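Local coordinates for protein serine protease inhibitor 4, isoform B (Drosophila melanogaster, PDB 4P0F) that probably inhibits serine-type, and perhaps also cysteine-type, endopeptidases as a member of the serpin family, and is seen here in its cleaved form, at residues 170-175 / 328-333; 179-184 / 324-329. All blocks are in the same frame, centred on the assembly; numbering follows the deposited sequence.

Contact 1. Residues 170-175 / 328-333; sequences HFKGTW and GTEAAA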
loop_
_atom_site.group_PDB
_atom_site.type_symbol
_atom_site.label_atom_id
_atom_site.label_comp_id
_atom_site.label_asym_id
_atom_site.label_seq_id
_atom_site.Cartn_x
_atom_site.Cartn_y
_atom_site.Cartn_z
ATOM N N HIS A 170 7.279 4.517 4.714
ATOM C CA HIS A 170 8.602 4.397 4.112
ATOM C C HIS A 170 9.317 3.185 4.655
ATOM O O HIS A 170 9.353 2.961 5.861
ATOM C CB HIS A 170 9.438 5.641 4.372
ATOM C CG HIS A 170 10.816 5.563 3.789
ATOM N ND1 HIS A 170 11.926 5.264 4.546
ATOM C CD2 HIS A 170 11.252 5.713 2.516
ATOM C CE1 HIS A 170 12.996 5.244 3.765
ATOM N NE2 HIS A 170 12.616 5.516 2.532
ATOM N N PHE A 171 9.900 2.421 3.739
ATOM C CA PHE A 171 10.654 1.219 4.069
ATOM C C PHE A 171 12.014 1.261 3.404
ATOM O O PHE A 171 12.122 1.552 2.215
ATOM C CB PHE A 171 9.891 -0.018 3.626
ATOM C CG PHE A 171 10.695 -1.282 3.697
ATOM C CD1 PHE A 171 10.988 -1.867 4.912
ATOM C CD2 PHE A 171 11.155 -1.879 2.540
ATOM C CE1 PHE A 171 11.733 -3.037 4.974
ATOM C CE2 PHE A 171 11.898 -3.054 2.593
ATOM C CZ PHE A 171 12.184 -3.628 3.811
ATOM N N LYS A 172 13.047 0.968 4.181
ATOM C CA LYS A 172 14.377 0.744 3.628
ATOM C C LYS A 172 15.024 -0.394 4.394
ATOM O O LYS A 172 15.301 -0.275 5.585
ATOM C CB LYS A 172 15.236 2.002 3.694
ATOM C CG LYS A 172 16.680 1.767 3.232
ATOM C CD LYS A 172 17.029 2.596 2.014
ATOM C CE LYS A 172 18.514 2.511 1.696
ATOM N NZ LYS A 172 18.893 3.413 0.577
ATOM N N GLY A 173 15.253 -1.504 3.704
ATOM C CA GLY A 173 15.800 -2.684 4.331
ATOM C C GLY A 173 17.009 -3.185 3.571
ATOM O O GLY A 173 17.114 -2.982 2.364
ATOM N N THR A 174 17.921 -3.816 4.297
ATOM C CA THR A 174 19.070 -4.486 3.711
ATOM C C THR A 174 18.822 -5.987 3.720
ATOM O O THR A 174 18.333 -6.518 4.709
ATOM C CB THR A 174 20.355 -4.149 4.498
ATOM O OG1 THR A 174 20.519 -2.724 4.521
ATOM C CG2 THR A 174 21.573 -4.806 3.870
ATOM N N TRP A 175 19.150 -6.683 2.633
ATOM C CA TRP A 175 18.942 -8.127 2.619
ATOM C C TRP A 175 19.762 -8.788 3.721
ATOM O O TRP A 175 20.897 -8.382 4.001
ATOM C CB TRP A 175 19.339 -8.764 1.292
ATOM C CG TRP A 175 18.626 -8.309 0.068
ATOM C CD1 TRP A 175 19.195 -7.754 -1.030
ATOM C CD2 TRP A 175 17.226 -8.396 -0.205
ATOM N NE1 TRP A 175 18.242 -7.491 -1.977
ATOM C CE2 TRP A 175 17.022 -7.870 -1.492
ATOM C CE3 TRP A 175 16.122 -8.868 0.512
ATOM C CZ2 TRP A 175 15.772 -7.794 -2.076
ATOM C CZ3 TRP A 175 14.881 -8.789 -0.070
ATOM C CH2 TRP A 175 14.713 -8.263 -1.352
ATOM N N GLY A 328 19.289 -4.427 -1.108
ATOM C CA GLY A 328 18.021 -4.528 -0.414
ATOM C C GLY A 328 16.885 -3.919 -1.202
ATOM O O GLY A 328 16.844 -3.998 -2.428
ATOM N N THR A 329 15.970 -3.285 -0.479
ATOM C CA THR A 329 14.769 -2.717 -1.058
ATOM C C THR A 329 14.463 -1.399 -0.378
ATOM O O THR A 329 14.638 -1.266 0.833
ATOM C CB THR A 329 13.564 -3.666 -0.892
ATOM O OG1 THR A 329 13.847 -4.891 -1.569
ATOM C CG2 THR A 329 12.283 -3.051 -1.458
ATOM N N GLU A 330 14.050 -0.422 -1.171
ATOM C CA GLU A 330 13.470 0.796 -0.627
ATOM C C GLU A 330 12.108 0.975 -1.256
ATOM O O GLU A 330 11.951 0.831 -2.467
ATOM C CB GLU A 330 14.354 2.022 -0.880
ATOM C CG GLU A 330 13.784 3.273 -0.226
ATOM C CD GLU A 330 14.728 4.468 -0.212
ATOM O OE1 GLU A 330 15.761 4.440 -0.917
ATOM O OE2 GLU A 330 14.423 5.446 0.518
ATOM N N ALA A 331 11.117 1.260 -0.419
ATOM C CA ALA A 331 9.753 1.430 -0.886
ATOM C C ALA A 331 9.087 2.534 -0.100
ATOM O O ALA A 331 9.439 2.786 1.046
ATOM C CB ALA A 331 8.966 0.143 -0.746
ATOM N N ALA A 332 8.128 3.195 -0.737
ATOM C CA ALA A 332 7.382 4.245 -0.080
ATOM C C ALA A 332 6.011 4.350 -0.708
ATOM O O ALA A 332 5.817 3.986 -1.864
ATOM C CB ALA A 332 8.111 5.576 -0.179
ATOM N N ALA A 333 5.062 4.862 0.060
ATOM C CA ALA A 333 3.742 5.118 -0.469
ATOM C C ALA A 333 3.066 6.177 0.378
ATOM O O ALA A 333 3.462 6.419 1.515
ATOM C CB ALA A 333 2.907 3.847 -0.491
HETATM O O HOH W 1 17.556 3.036 -1.975
#

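Contact 2. Residues 179-184 / 324-329; sequences FAKHLT and VNEEGT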
loop_
_atom_site.group_PDB
_atom_site.type_symbol
_atom_site.label_atom_id
_atom_site.label_comp_id
_atom_site.label_asym_id
_atom_site.label_seq_id
_atom_site.Cartn_x
_atom_site.Cartn_y
_atom_site.Cartn_z
ATOM N N PHE A 179 23.001 -9.688 -2.600
ATOM C CA PHE A 179 23.531 -10.106 -3.881
ATOM C C PHE A 179 24.859 -9.414 -4.084
ATOM O O PHE A 179 25.069 -8.303 -3.592
ATOM C CB PHE A 179 22.590 -9.736 -5.032
ATOM C CG PHE A 179 21.204 -10.330 -4.926
ATOM C CD1 PHE A 179 20.235 -9.748 -4.118
ATOM C CD2 PHE A 179 20.858 -11.436 -5.676
ATOM C CE1 PHE A 179 18.969 -10.284 -4.044
ATOM C CE2 PHE A 179 19.584 -11.979 -5.595
ATOM C CZ PHE A 179 18.643 -11.401 -4.788
ATOM N N ALA A 180 25.743 -10.077 -4.814
ATOM C CA ALA A 180 27.004 -9.486 -5.220
ATOM C C ALA A 180 26.793 -8.709 -6.510
ATOM O O ALA A 180 26.409 -9.284 -7.520
ATOM C CB ALA A 180 28.052 -10.559 -5.407
ATOM N N LYS A 181 27.078 -7.410 -6.489
ATOM C CA LYS A 181 26.901 -6.582 -7.675
ATOM C C LYS A 181 27.701 -7.085 -8.873
ATOM O O LYS A 181 27.245 -6.997 -10.006
ATOM C CB LYS A 181 27.289 -5.134 -7.374
ATOM C CG LYS A 181 26.374 -4.457 -6.374
ATOM C CD LYS A 181 26.722 -2.975 -6.217
ATOM C CE LYS A 181 28.126 -2.770 -5.668
ATOM N NZ LYS A 181 28.353 -3.498 -4.389
ATOM N N HIS A 182 28.900 -7.606 -8.643
ATOM C CA HIS A 182 29.734 -8.011 -9.763
ATOM C C HIS A 182 29.211 -9.272 -10.453
ATOM O O HIS A 182 29.707 -9.633 -11.507
ATOM C CB HIS A 182 31.179 -8.217 -9.310
ATOM C CG HIS A 182 31.400 -9.474 -8.533
ATOM N ND1 HIS A 182 31.231 -9.546 -7.166
ATOM C CD2 HIS A 182 31.793 -10.707 -8.928
ATOM C CE1 HIS A 182 31.505 -10.772 -6.755
ATOM N NE2 HIS A 182 31.843 -11.497 -7.804
ATOM N N LEU A 183 28.191 -9.911 -9.880
ATOM C CA LEU A 183 27.628 -11.125 -10.470
ATOM C C LEU A 183 26.358 -10.839 -11.259
ATOM O O LEU A 183 25.830 -11.722 -11.933
ATOM C CB LEU A 183 27.337 -12.169 -9.382
ATOM C CG LEU A 183 28.587 -12.775 -8.719
ATOM C CD1 LEU A 183 28.187 -13.804 -7.675
ATOM C CD2 LEU A 183 29.545 -13.397 -9.728
ATOM N N THR A 184 25.864 -9.611 -11.182
ATOM C CA THR A 184 24.658 -9.258 -11.909
ATOM C C THR A 184 24.978 -9.233 -13.400
ATOM O O THR A 184 26.008 -8.706 -13.815
ATOM C CB THR A 184 24.115 -7.911 -11.412
ATOM O OG1 THR A 184 23.759 -8.051 -10.035
ATOM C CG2 THR A 184 22.894 -7.450 -12.211
ATOM N N VAL A 324 14.335 -2.406 -6.064
ATOM C CA VAL A 324 14.908 -3.650 -5.589
ATOM C C VAL A 324 16.279 -3.831 -6.244
ATOM O O VAL A 324 16.375 -3.849 -7.467
ATOM C CB VAL A 324 14.004 -4.841 -5.936
ATOM C CG1 VAL A 324 14.646 -6.173 -5.513
ATOM C CG2 VAL A 324 12.647 -4.665 -5.286
ATOM N N ASN A 325 17.327 -3.946 -5.434
ATOM C CA ASN A 325 18.683 -4.115 -5.965
ATOM C C ASN A 325 19.512 -5.057 -5.106
ATOM O O ASN A 325 18.976 -5.797 -4.283
ATOM C CB ASN A 325 19.376 -2.752 -6.108
ATOM C CG ASN A 325 19.649 -2.070 -4.778
ATOM O OD1 ASN A 325 19.472 -2.646 -3.709
ATOM N ND2 ASN A 325 20.089 -0.813 -4.847
ATOM N N GLU A 326 20.824 -5.051 -5.309
ATOM C CA GLU A 326 21.661 -6.063 -4.702
ATOM C C GLU A 326 21.755 -5.918 -3.190
ATOM O O GLU A 326 22.013 -6.897 -2.488
ATOM C CB GLU A 326 23.064 -6.015 -5.316
ATOM C CG GLU A 326 23.148 -6.509 -6.761
ATOM C CD GLU A 326 22.857 -5.431 -7.805
ATOM O OE1 GLU A 326 22.374 -4.336 -7.447
ATOM O OE2 GLU A 326 23.136 -5.695 -8.997
ATOM N N GLU A 327 21.568 -4.696 -2.696
ATOM C CA GLU A 327 21.719 -4.408 -1.272
ATOM C C GLU A 327 20.434 -4.646 -0.474
ATOM O O GLU A 327 20.485 -4.984 0.705
ATOM C CB GLU A 327 22.173 -2.953 -1.065
ATOM C CG GLU A 327 23.614 -2.680 -1.471
ATOM C CD GLU A 327 23.867 -2.795 -2.972
ATOM O OE1 GLU A 327 23.020 -2.326 -3.765
ATOM O OE2 GLU A 327 24.922 -3.352 -3.357
ATOM N N GLY A 328 19.289 -4.427 -1.108
ATOM C CA GLY A 328 18.021 -4.528 -0.414
ATOM C C GLY A 328 16.885 -3.919 -1.202
ATOM O O GLY A 328 16.844 -3.998 -2.428
ATOM N N THR A 329 15.970 -3.285 -0.479
ATOM C CA THR A 329 14.769 -2.717 -1.058
ATOM C C THR A 329 14.463 -1.399 -0.378
ATOM O O THR A 329 14.638 -1.266 0.833
ATOM C CB THR A 329 13.564 -3.666 -0.892
ATOM O OG1 THR A 329 13.847 -4.891 -1.569
ATOM C CG2 THR A 329 12.283 -3.051 -1.458
HETATM O O HOH W 2 25.308 -5.886 -2.132
#

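Contact 1. Residues 170-175 / 328-333
H170 and E330 meet diagonally across two antiparallel strands: ring atom NE2 donates to E330 OE2 at 2.7 Å. The bond is nearly straight (170°), lies in the imidazole plane and takes the anti lone pair of an oxygen whose carboxylate stands steeply to the ring. On the same face K172, paired with E330, leans its CD and NZ toward the other oxygen; the salt bridge from NZ to E330 OE1 is long, 3.6 Å, and a water bonded to both atoms supplements it. Between the backbones, F171 and A331 exchange hydrogen bonds, N to O 2.8 Å each way, and G173 and T329 form the next such pair. The opposite face, with F171, T329 and A331, is mainly apolar, its polar point being T329 OG1, bonded to Y225 OH. F171, with CG anti to its backbone N (chi1 169°), brings CE2 to 3.9 Å from T329 CB and folds its ring over G173 N, where a CB would clash. Beyond T174, W175 lays its five-membered ring over G328 CA, 3.5 Å from the centroid, a CH-pi contact.

Further out, N145 ND2 also donates to E330 OE2, W175 NE1 reaches N325 O, and F373 packs on F171 and A331. The GTEAAA start of strand 328-341 fits the proximal hinge of the reactive-centre loop; the strand as a whole is that loop, inserted after cleavage between strands 161-174 and 311-324 in sheet A. OE2 of E330 thus has two N-H donors and OE1 a water and a distant lysine, which would probably ease burial of the carboxylate.

Contact 2. Residues 179-184 / 324-329
E326 leaves its backbone with CG anti to its own carbonyl carbon (chi1 -71°) and then bends at chi2 (87°), a path that carries the carboxylate past F179 to T184. There T184 OG1, coming from the opposite direction, donates to E326 OE2 at 2.6 Å and uses the anti lone pair. The aliphatic part of the glutamate is packed on the way: F179 CB lies 3.7 Å from E326 CG, and K181 crosses the chain at about a right angle, its CG 3.8 Å from E326 CB. Backbone joins in as well, F179 N donating to E326 O at 3.0 Å in the carbonyl plane, while that same oxygen lies near the plane of the F179 ring at its edge.

The turn 324-328 lies at the end of sheet A, in the region called the breach in serpins, where strand 311-324 passes into the inserted reactive-centre loop; the loop 179-184, running from strand 161-174 to strand 185-189, packs against it. R273, on strand 263-281, makes a salt bridge to E326 OE2, so this oxygen serves both arginine and threonine. With an alanine at E326, R273 would probably lose its charge partner here and T184 OG1 its acceptor, and a gap would be likely to open beside F179 CB. The turn itself is shaped by N325, whose OD1 accepts from two backbone nitrogens: G328 N at 3.2 Å, almost head-on to the oxygen, and E327 N from well above the amide plane, the latter an Asx turn. Farther toward the surface, K181, its chain curled at both outer torsions, sets CD 3.4 Å from E327 OE2 and closes a salt bridge to that oxygen from NZ, 3.6 Å away.

How the contacts relate
Contacts 1 and 2 follow one piece of chain in succession: the turn of 324-329 delivers G328 and T329, shared by both, into the strand that pairs with 170-175. Their centres are about 14 Å apart, and W175 joins them directly. Its backbone N lies 2.9 Å from E327 O and its NE1 3.0 Å from N325 O, both probable hydrogen bonds, while its ring meets F179 edge-to-face. The centre of contact 1, within sheet A, is about 13 Å from the centre of the chain, and that of contact 2, at the sheet's end, about 24 Å. Together they would anchor the first residues of the inserted strand in this cleaved form.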